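PDB 5JGF: vacuolar aminopeptidase 1 from Saccharomyces cerevisiae, which removes amino acids one at a time from the N-terminus of peptides and proteins in the vacuole, using zinc, and is also the major cargo of the cytoplasm-to-vacuole targeting pathway. Local coordinates for residues F18-P23 and V243-I248; R260-L265 and S436-R441. All coordinates share one frame; numbering follows the deposited sequence.

Contact 1 of 2, residues F18-P23 and V243-I248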
ATOM      1  N   PHE D  18      24.550 -23.795  42.016  1.00 13.80           N
ATOM      2  CA  PHE D  18      24.981 -22.404  42.135  1.00 12.98           C
ATOM      3  C   PHE D  18      23.937 -21.473  41.518  1.00 13.34           C
ATOM      4  O   PHE D  18      23.522 -20.490  42.132  1.00 11.66           O
ATOM      5  CB  PHE D  18      26.341 -22.236  41.437  1.00 13.59           C
ATOM      6  CG  PHE D  18      26.640 -20.832  40.977  1.00 13.28           C
ATOM      7  CD1 PHE D  18      26.883 -19.813  41.891  1.00 13.44           C
ATOM      8  CD2 PHE D  18      26.716 -20.542  39.616  1.00 13.23           C
ATOM      9  CE1 PHE D  18      27.203 -18.521  41.456  1.00 14.62           C
ATOM     10  CE2 PHE D  18      27.034 -19.261  39.170  1.00 13.19           C
ATOM     11  CZ  PHE D  18      27.279 -18.246  40.091  1.00 14.48           C
ATOM     12  N   ILE D  19      23.505 -21.795  40.303  1.00 12.84           N
ATOM     13  CA  ILE D  19      22.512 -20.980  39.614  1.00 12.18           C
ATOM     14  C   ILE D  19      21.193 -20.948  40.382  1.00 13.42           C
ATOM     15  O   ILE D  19      20.581 -19.893  40.541  1.00 11.62           O
ATOM     16  CB  ILE D  19      22.258 -21.522  38.184  1.00 12.73           C
ATOM     17  CG1 ILE D  19      23.487 -21.265  37.305  1.00 12.46           C
ATOM     18  CG2 ILE D  19      20.995 -20.891  37.594  1.00 12.85           C
ATOM     19  CD1 ILE D  19      23.765 -19.790  37.028  1.00 13.13           C
ATOM     20  N   TYR D  20      20.771 -22.114  40.861  1.00 12.37           N
ATOM     21  CA  TYR D  20      19.519 -22.259  41.598  1.00 13.58           C
ATOM     22  C   TYR D  20      19.518 -21.572  42.965  1.00 14.88           C
ATOM     23  O   TYR D  20      18.527 -20.958  43.360  1.00 14.28           O
ATOM     24  CB  TYR D  20      19.209 -23.750  41.773  1.00 15.43           C
ATOM     25  CG  TYR D  20      17.880 -24.055  42.430  1.00 17.04           C
ATOM     26  CD1 TYR D  20      16.676 -23.696  41.818  1.00 15.92           C
ATOM     27  CD2 TYR D  20      17.823 -24.734  43.646  1.00 17.91           C
ATOM     28  CE1 TYR D  20      15.451 -24.010  42.398  1.00 16.04           C
ATOM     29  CE2 TYR D  20      16.601 -25.052  44.238  1.00 17.52           C
ATOM     30  CZ  TYR D  20      15.421 -24.689  43.609  1.00 17.46           C
ATOM     31  OH  TYR D  20      14.213 -25.015  44.183  1.00 14.94           O
ATOM     32  N   LYS D  21      20.630 -21.666  43.686  1.00 14.98           N
ATOM     33  CA  LYS D  21      20.709 -21.070  45.016  1.00 16.68           C
ATOM     34  C   LYS D  21      21.093 -19.597  45.059  1.00 15.25           C
ATOM     35  O   LYS D  21      21.006 -18.972  46.112  1.00 14.29           O
ATOM     36  CB  LYS D  21      21.680 -21.876  45.884  1.00 19.08           C
ATOM     37  CG  LYS D  21      21.197 -23.286  46.183  1.00 24.74           C
ATOM     38  CD  LYS D  21      22.255 -24.094  46.921  1.00 32.25           C
ATOM     39  CE  LYS D  21      21.746 -25.489  47.264  1.00 36.78           C
ATOM     40  NZ  LYS D  21      22.803 -26.316  47.914  1.00 40.90           N
ATOM     41  N   ASN D  22      21.502 -19.038  43.924  1.00 14.22           N
ATOM     42  CA  ASN D  22      21.912 -17.634  43.866  1.00 13.61           C
ATOM     43  C   ASN D  22      21.291 -16.973  42.635  1.00 12.52           C
ATOM     44  O   ASN D  22      21.978 -16.648  41.671  1.00 12.07           O
ATOM     45  CB  ASN D  22      23.437 -17.573  43.804  1.00 13.48           C
ATOM     46  CG  ASN D  22      24.084 -18.300  44.965  1.00 16.11           C
ATOM     47  OD1 ASN D  22      24.167 -17.768  46.070  1.00 16.26           O
ATOM     48  ND2 ASN D  22      24.513 -19.538  44.730  1.00 17.14           N
ATOM     49  N   PRO D  23      19.973 -16.743  42.677  1.00 14.33           N
ATOM     50  CA  PRO D  23      19.191 -16.137  41.594  1.00 14.21           C
ATOM     51  C   PRO D  23      19.499 -14.711  41.155  1.00 13.96           C
ATOM     52  O   PRO D  23      19.369 -14.395  39.972  1.00 14.12           O
ATOM     53  CB  PRO D  23      17.757 -16.287  42.092  1.00 13.10           C
ATOM     54  CG  PRO D  23      17.919 -16.115  43.575  1.00 13.90           C
ATOM     55  CD  PRO D  23      19.126 -16.978  43.861  1.00 13.01           C
ATOM     56  N   VAL D 243      12.226 -19.935  38.844  1.00 13.78           N
ATOM     57  CA  VAL D 243      12.643 -20.802  39.943  1.00 15.19           C
ATOM     58  C   VAL D 243      12.831 -22.254  39.525  1.00 15.51           C
ATOM     59  O   VAL D 243      13.070 -23.110  40.375  1.00 15.45           O
ATOM     60  CB  VAL D 243      11.631 -20.783  41.117  1.00 16.55           C
ATOM     61  CG1 VAL D 243      11.578 -19.407  41.739  1.00 19.05           C
ATOM     62  CG2 VAL D 243      10.258 -21.214  40.629  1.00 15.77           C
ATOM     63  N   GLN D 244      12.716 -22.550  38.232  1.00 13.63           N
ATOM     64  CA  GLN D 244      12.899 -23.931  37.795  1.00 12.63           C
ATOM     65  C   GLN D 244      14.380 -24.291  37.842  1.00 14.80           C
ATOM     66  O   GLN D 244      15.202 -23.703  37.139  1.00 12.37           O
ATOM     67  CB  GLN D 244      12.361 -24.148  36.378  1.00 12.51           C
ATOM     68  CG  GLN D 244      12.520 -25.595  35.897  1.00 13.76           C
ATOM     69  CD  GLN D 244      11.962 -25.826  34.503  1.00 14.74           C
ATOM     70  OE1 GLN D 244      11.912 -24.910  33.683  1.00 13.94           O
ATOM     71  NE2 GLN D 244      11.561 -27.064  34.221  1.00 14.23           N
ATOM     72  N   LYS D 245      14.715 -25.266  38.681  1.00 12.62           N
ATOM     73  CA  LYS D 245      16.097 -25.697  38.829  1.00 12.22           C
ATOM     74  C   LYS D 245      16.646 -26.260  37.523  1.00 12.17           C
ATOM     75  O   LYS D 245      15.913 -26.873  36.742  1.00 13.08           O
ATOM     76  CB  LYS D 245      16.194 -26.753  39.935  1.00 13.19           C
ATOM     77  CG  LYS D 245      17.608 -27.226  40.227  1.00 18.29           C
ATOM     78  CD  LYS D 245      17.628 -28.182  41.413  1.00 24.30           C
ATOM     79  CE  LYS D 245      18.998 -28.817  41.579  1.00 29.74           C
ATOM     80  NZ  LYS D 245      19.620 -28.480  42.888  1.00 35.02           N
ATOM     81  N   GLY D 246      17.932 -26.033  37.288  1.00 12.69           N
ATOM     82  CA  GLY D 246      18.571 -26.534  36.083  1.00 12.09           C
ATOM     83  C   GLY D 246      18.559 -28.051  36.049  1.00 13.89           C
ATOM     84  O   GLY D 246      18.379 -28.703  37.082  1.00 13.77           O
ATOM     85  N   THR D 247      18.761 -28.620  34.864  1.00 13.59           N
ATOM     86  CA  THR D 247      18.743 -30.065  34.708  1.00 15.49           C
ATOM     87  C   THR D 247      19.676 -30.545  33.600  1.00 16.15           C
ATOM     88  O   THR D 247      19.922 -29.834  32.624  1.00 14.23           O
ATOM     89  CB  THR D 247      17.324 -30.556  34.341  1.00 17.65           C
ATOM     90  OG1 THR D 247      16.367 -29.999  35.249  1.00 20.53           O
ATOM     91  CG2 THR D 247      17.253 -32.078  34.404  1.00 20.25           C
ATOM     92  N   ILE D 248      20.203 -31.753  33.762  1.00 15.58           N
ATOM     93  CA  ILE D 248      21.043 -32.343  32.733  1.00 15.30           C
ATOM     94  C   ILE D 248      20.022 -32.959  31.782  1.00 16.23           C
ATOM     95  O   ILE D 248      19.119 -33.669  32.223  1.00 16.73           O
ATOM     96  CB  ILE D 248      21.959 -33.446  33.310  1.00 16.65           C
ATOM     97  CG1 ILE D 248      23.006 -32.813  34.227  1.00 15.91           C
ATOM     98  CG2 ILE D 248      22.629 -34.224  32.183  1.00 16.73           C
ATOM     99  CD1 ILE D 248      23.851 -31.736  33.550  1.00 17.80           C
TER
HETATM  100  O   HOH W   1      12.232 -24.541  42.484  1.00 17.55           O
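Tyr20 and Lys245 make the apolar part of this contact. The aliphatic chain of Lys245 lies over one face of the Tyr20 ring and crosses the tyrosine side chain at about a right angle. Lys245 CB comes within 3.6 Å of Tyr20 CD1. Lys245 CB also makes a CH-pi contact, 3.9 Å from the centroid of the Tyr20 ring and displaced toward the rim. Lys245 CG sits against Tyr20 CG and Lys245 CD against Tyr20 CD2. The ring can reach across because Tyr20 CG is anti to the backbone N (chi1 -176°), which carries the ring off the helix toward residues 243-245.

The polar part lies at the ring edge. Val243 O is in the ring plane, 3.3 Å from Tyr20 CE1. One water, also in that plane, bridges the two residues. It is 2.7 Å from Tyr20 OH and donates a hydrogen bond of 2.7 Å to Val243 O. Without the phenol, as with an alanine here, the Lys245 chain would probably lose the face it rests on and the water its link to the helix.

Lys245 NZ forms a salt bridge with Asp17, one turn back on helix 7-21, and the lysine chain bends at its last torsion (chi4 118°).

That helix ends at Lys21. Asn22 is the first residue to leave helical geometry, and its side chain turns back on the last turn. Asn22 ND2 donates to Phe18 O at 2.9 Å, in the carbonyl plane and on a lone pair.

The arrangement is packing between fold elements, away from the zinc site: the C-terminal end of helix 7-21 is set against the connection from strand 233-242 of the six-stranded antiparallel sheet to strand 247-249 of the small three-stranded sheet.

Contact 2 of 2, residues R260-L265 and S436-R441. With ZN (zinc ion), chain L; ZN (zinc ion), chain K.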
ATOM      1  N   ARG D 260      19.674 -18.055  33.288  1.00 11.85           N
ATOM      2  CA  ARG D 260      20.743 -17.099  33.542  1.00 14.04           C
ATOM      3  C   ARG D 260      22.177 -17.558  33.247  1.00 14.17           C
ATOM      4  O   ARG D 260      23.102 -17.209  33.978  1.00 13.76           O
ATOM      5  CB  ARG D 260      20.606 -16.627  35.000  1.00 13.45           C
ATOM      6  CG  ARG D 260      19.155 -16.222  35.357  1.00 13.07           C
ATOM      7  CD  ARG D 260      18.957 -15.846  36.830  1.00 12.90           C
ATOM      8  NE  ARG D 260      19.076 -16.977  37.753  1.00 12.69           N
ATOM      9  CZ  ARG D 260      18.088 -17.809  38.080  1.00 14.64           C
ATOM     10  NH1 ARG D 260      18.315 -18.801  38.936  1.00 12.67           N
ATOM     11  NH2 ARG D 260      16.873 -17.654  37.568  1.00 11.96           N
ATOM     12  N   LEU D 261      22.362 -18.321  32.169  1.00 14.94           N
ATOM     13  CA  LEU D 261      23.696 -18.792  31.786  1.00 13.77           C
ATOM     14  C   LEU D 261      24.604 -17.625  31.369  1.00 15.50           C
ATOM     15  O   LEU D 261      25.797 -17.625  31.640  1.00 13.96           O
ATOM     16  CB  LEU D 261      23.598 -19.813  30.642  1.00 14.23           C
ATOM     17  CG  LEU D 261      22.904 -21.150  30.909  1.00 13.86           C
ATOM     18  CD1 LEU D 261      23.075 -22.055  29.695  1.00 13.91           C
ATOM     19  CD2 LEU D 261      23.516 -21.815  32.144  1.00 13.62           C
ATOM     20  N   ASP D 262      24.029 -16.637  30.699  1.00 16.60           N
ATOM     21  CA  ASP D 262      24.762 -15.458  30.260  1.00 18.55           C
ATOM     22  C   ASP D 262      24.734 -14.439  31.408  1.00 19.14           C
ATOM     23  O   ASP D 262      23.668 -13.906  31.706  1.00 17.53           O
ATOM     24  CB  ASP D 262      24.037 -14.876  29.035  1.00 16.62           C
ATOM     25  CG  ASP D 262      24.678 -13.608  28.493  1.00 17.79           C
ATOM     26  OD1 ASP D 262      25.740 -13.192  28.985  1.00 14.48           O
ATOM     27  OD2 ASP D 262      24.122 -13.027  27.533  1.00 13.78           O
ATOM     28  N   ASP D 263      25.854 -14.177  32.089  1.00 16.96           N
ATOM     29  CA  ASP D 263      27.177 -14.764  31.835  1.00 15.96           C
ATOM     30  C   ASP D 263      27.701 -15.466  33.109  1.00 19.22           C
ATOM     31  O   ASP D 263      28.904 -15.511  33.363  1.00 13.18           O
ATOM     32  CB  ASP D 263      28.127 -13.628  31.387  1.00 17.17           C
ATOM     33  CG  ASP D 263      29.526 -14.109  31.007  1.00 18.60           C
ATOM     34  OD1 ASP D 263      29.663 -15.229  30.474  1.00 15.09           O
ATOM     35  OD2 ASP D 263      30.505 -13.355  31.220  1.00 16.16           O
ATOM     36  N   ARG D 264      26.797 -16.014  33.913  1.00 14.20           N
ATOM     37  CA  ARG D 264      27.206 -16.683  35.146  1.00 14.92           C
ATOM     38  C   ARG D 264      27.895 -18.004  34.828  1.00 14.17           C
ATOM     39  O   ARG D 264      28.593 -18.580  35.668  1.00 14.17           O
ATOM     40  CB  ARG D 264      25.984 -16.873  36.053  1.00 12.18           C
ATOM     41  CG  ARG D 264      25.512 -15.531  36.612  1.00 12.39           C
ATOM     42  CD  ARG D 264      24.105 -15.516  37.189  1.00 12.89           C
ATOM     43  NE  ARG D 264      23.761 -14.134  37.516  1.00 13.43           N
ATOM     44  CZ  ARG D 264      22.619 -13.741  38.069  1.00 13.26           C
ATOM     45  NH1 ARG D 264      21.686 -14.631  38.370  1.00 13.48           N
ATOM     46  NH2 ARG D 264      22.402 -12.451  38.308  1.00 11.74           N
ATOM     47  N   LEU D 265      27.717 -18.480  33.596  1.00 14.57           N
ATOM     48  CA  LEU D 265      28.371 -19.719  33.161  1.00 14.69           C
ATOM     49  C   LEU D 265      29.889 -19.472  33.123  1.00 15.69           C
ATOM     50  O   LEU D 265      30.670 -20.238  33.697  1.00 13.44           O
ATOM     51  CB  LEU D 265      27.858 -20.124  31.770  1.00 15.43           C
ATOM     52  CG  LEU D 265      28.486 -21.326  31.059  1.00 15.56           C
ATOM     53  CD1 LEU D 265      28.480 -22.555  31.969  1.00 14.60           C
ATOM     54  CD2 LEU D 265      27.702 -21.600  29.778  1.00 15.28           C
ATOM     55  N   SER D 436      20.210 -20.488  22.820  1.00 11.23           N
ATOM     56  CA  SER D 436      19.170 -19.625  23.364  1.00 12.45           C
ATOM     57  C   SER D 436      19.621 -18.531  24.322  1.00 12.22           C
ATOM     58  O   SER D 436      19.002 -18.332  25.369  1.00 11.11           O
ATOM     59  CB  SER D 436      18.125 -20.499  24.066  1.00 13.60           C
ATOM     60  OG  SER D 436      17.760 -21.609  23.256  1.00 15.62           O
ATOM     61  N   MET D 437      20.682 -17.816  23.973  1.00 11.18           N
ATOM     62  CA  MET D 437      21.155 -16.744  24.835  1.00 12.67           C
ATOM     63  C   MET D 437      20.004 -15.752  25.058  1.00 12.21           C
ATOM     64  O   MET D 437      19.235 -15.465  24.140  1.00 12.47           O
ATOM     65  CB  MET D 437      22.344 -16.036  24.185  1.00 12.62           C
ATOM     66  CG  MET D 437      23.173 -15.219  25.152  1.00 14.26           C
ATOM     67  SD  MET D 437      24.540 -14.412  24.328  1.00 19.71           S
ATOM     68  CE  MET D 437      25.530 -15.825  23.831  1.00 15.02           C
ATOM     69  N   HIS D 438      19.892 -15.259  26.288  1.00 10.45           N
ATOM     70  CA  HIS D 438      18.862 -14.302  26.698  1.00 10.68           C
ATOM     71  C   HIS D 438      17.457 -14.862  26.873  1.00 11.23           C
ATOM     72  O   HIS D 438      16.509 -14.115  27.125  1.00 11.66           O
ATOM     73  CB  HIS D 438      18.828 -13.091  25.762  1.00 10.70           C
ATOM     74  CG  HIS D 438      19.988 -12.165  25.950  1.00 11.51           C
ATOM     75  ND1 HIS D 438      20.049 -10.915  25.373  1.00 10.78           N
ATOM     76  CD2 HIS D 438      21.137 -12.310  26.656  1.00 12.43           C
ATOM     77  CE1 HIS D 438      21.184 -10.329  25.714  1.00 13.43           C
ATOM     78  NE2 HIS D 438      21.860 -11.154  26.492  1.00 11.65           N
ATOM     79  N   SER D 439      17.310 -16.171  26.736  1.00  9.58           N
ATOM     80  CA  SER D 439      16.013 -16.784  26.978  1.00 11.19           C
ATOM     81  C   SER D 439      15.906 -16.831  28.503  1.00 11.84           C
ATOM     82  O   SER D 439      16.875 -16.536  29.203  1.00  9.46           O
ATOM     83  CB  SER D 439      15.976 -18.218  26.441  1.00 11.84           C
ATOM     84  OG  SER D 439      14.837 -18.904  26.943  1.00 13.44           O
ATOM     85  N   ILE D 440      14.743 -17.193  29.026  1.00 11.81           N
ATOM     86  CA  ILE D 440      14.604 -17.295  30.471  1.00 10.09           C
ATOM     87  C   ILE D 440      15.232 -18.629  30.907  1.00 11.96           C
ATOM     88  O   ILE D 440      15.607 -18.806  32.067  1.00 11.64           O
ATOM     89  CB  ILE D 440      13.123 -17.213  30.911  1.00 11.25           C
ATOM     90  CG1 ILE D 440      13.056 -16.993  32.426  1.00 11.01           C
ATOM     91  CG2 ILE D 440      12.369 -18.471  30.490  1.00  9.50           C
ATOM     92  CD1 ILE D 440      11.660 -16.746  32.960  1.00 11.91           C
ATOM     93  N   ARG D 441      15.357 -19.566  29.969  1.00 11.21           N
ATOM     94  CA  ARG D 441      15.981 -20.861  30.269  1.00 11.34           C
ATOM     95  C   ARG D 441      16.800 -21.292  29.057  1.00 15.03           C
ATOM     96  O   ARG D 441      16.253 -21.657  28.010  1.00 13.72           O
ATOM     97  CB  ARG D 441      14.921 -21.914  30.612  1.00 11.90           C
ATOM     98  CG  ARG D 441      15.488 -23.215  31.204  1.00 11.20           C
ATOM     99  CD  ARG D 441      14.351 -24.133  31.640  1.00 12.21           C
ATOM    100  NE  ARG D 441      14.784 -25.420  32.193  1.00 15.20           N
ATOM    101  CZ  ARG D 441      15.281 -25.599  33.416  1.00 16.59           C
ATOM    102  NH1 ARG D 441      15.631 -26.815  33.814  1.00 15.79           N
ATOM    103  NH2 ARG D 441      15.434 -24.571  34.241  1.00 16.51           N
TER
HETATM  104 ZN    ZN L 602      23.794 -11.044  27.415  1.00 16.19          ZN
HETATM  105 ZN    ZN K 601      26.965 -11.822  28.229  1.00 15.68          ZN
HETATM  106  O   HOH W   2      18.645 -18.138  30.517  1.00 11.73           O
HETATM  107  O   HOH W   3      21.061 -16.867  28.982  1.00  1.29           O
HETATM  108  O   HOH W   4      26.878 -12.869  26.052  1.00 13.45           O
HETATM  109  O   HOH W   5      25.765 -10.323  27.525  1.00 22.31           O
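Asp262 and His438 meet at a zinc ion. Asp262 OD2 and His438 NE2 both bind the zinc of chain L, at 2.0 Å and 2.1 Å. Asp262 OD2 and His438 NE2 are 3.1 Å apart as fellow ligands, not as a hydrogen-bonded pair. The oxygen lies at the edge of the imidazole, near its plane, and the carboxylate is turned only 14° from the ring. Asp262 OD1 binds the second zinc, of chain K, at 2.0 Å. The carboxylate therefore bridges the two metals, and water 5 joins both as well. Water 4 is a further ligand of the chain K zinc.

This is the two-zinc centre of an M18 aminopeptidase. His91 and Asp344 also bind the chain K zinc, and Glu299 the chain L zinc.

Met437 forms the next layer. Its CG and SD pack against the carboxylate, with Met437 CG 3.4 Å from Asp262 OD2. Asp262 has CG anti to its own N (chi1 178°), which carries the carboxylate toward the metals. The peptide bond that follows, before Asp263, is cis. Asp263 OD2 accepts a hydrogen bond from the backbone N of His91, which probably helps to position His91.

His438 is presented by a type II turn from Ser436 to Ser439, closed by Ser439 N to Ser436 O. An ST turn follows, in which Ser439 OG accepts from Arg441 N at 3.1 Å. Water 2 links the backbones, taking a hydrogen bond from Arg260 N and giving one of 2.7 Å to Ser439 O. Outside this layer, Asp129 of the second subunit makes a hydrogen bond with Ser439 OG, and His169 of that subunit packs on Met437.

Overall arrangement
The centres of contacts 1 and 2 are about 12 Å apart. They come in series along the chain: contact 1 closes at residue 248, before contact 2 opens at 260. Two arginines of contact 2 tie them together. Arg264 NH1 probably bonds to Pro23 O, and Arg441 NH1 to Lys245 O. Strands 247-249 and 442-445 belong to one three-stranded sheet, with 255-258 between them. Strand 255-258 leads into the segment with Asp262, and the loop with His438 leads into strand 442-445. Both contacts touch the second subunit, so the metal centre lies close to an interface of the dodecamer.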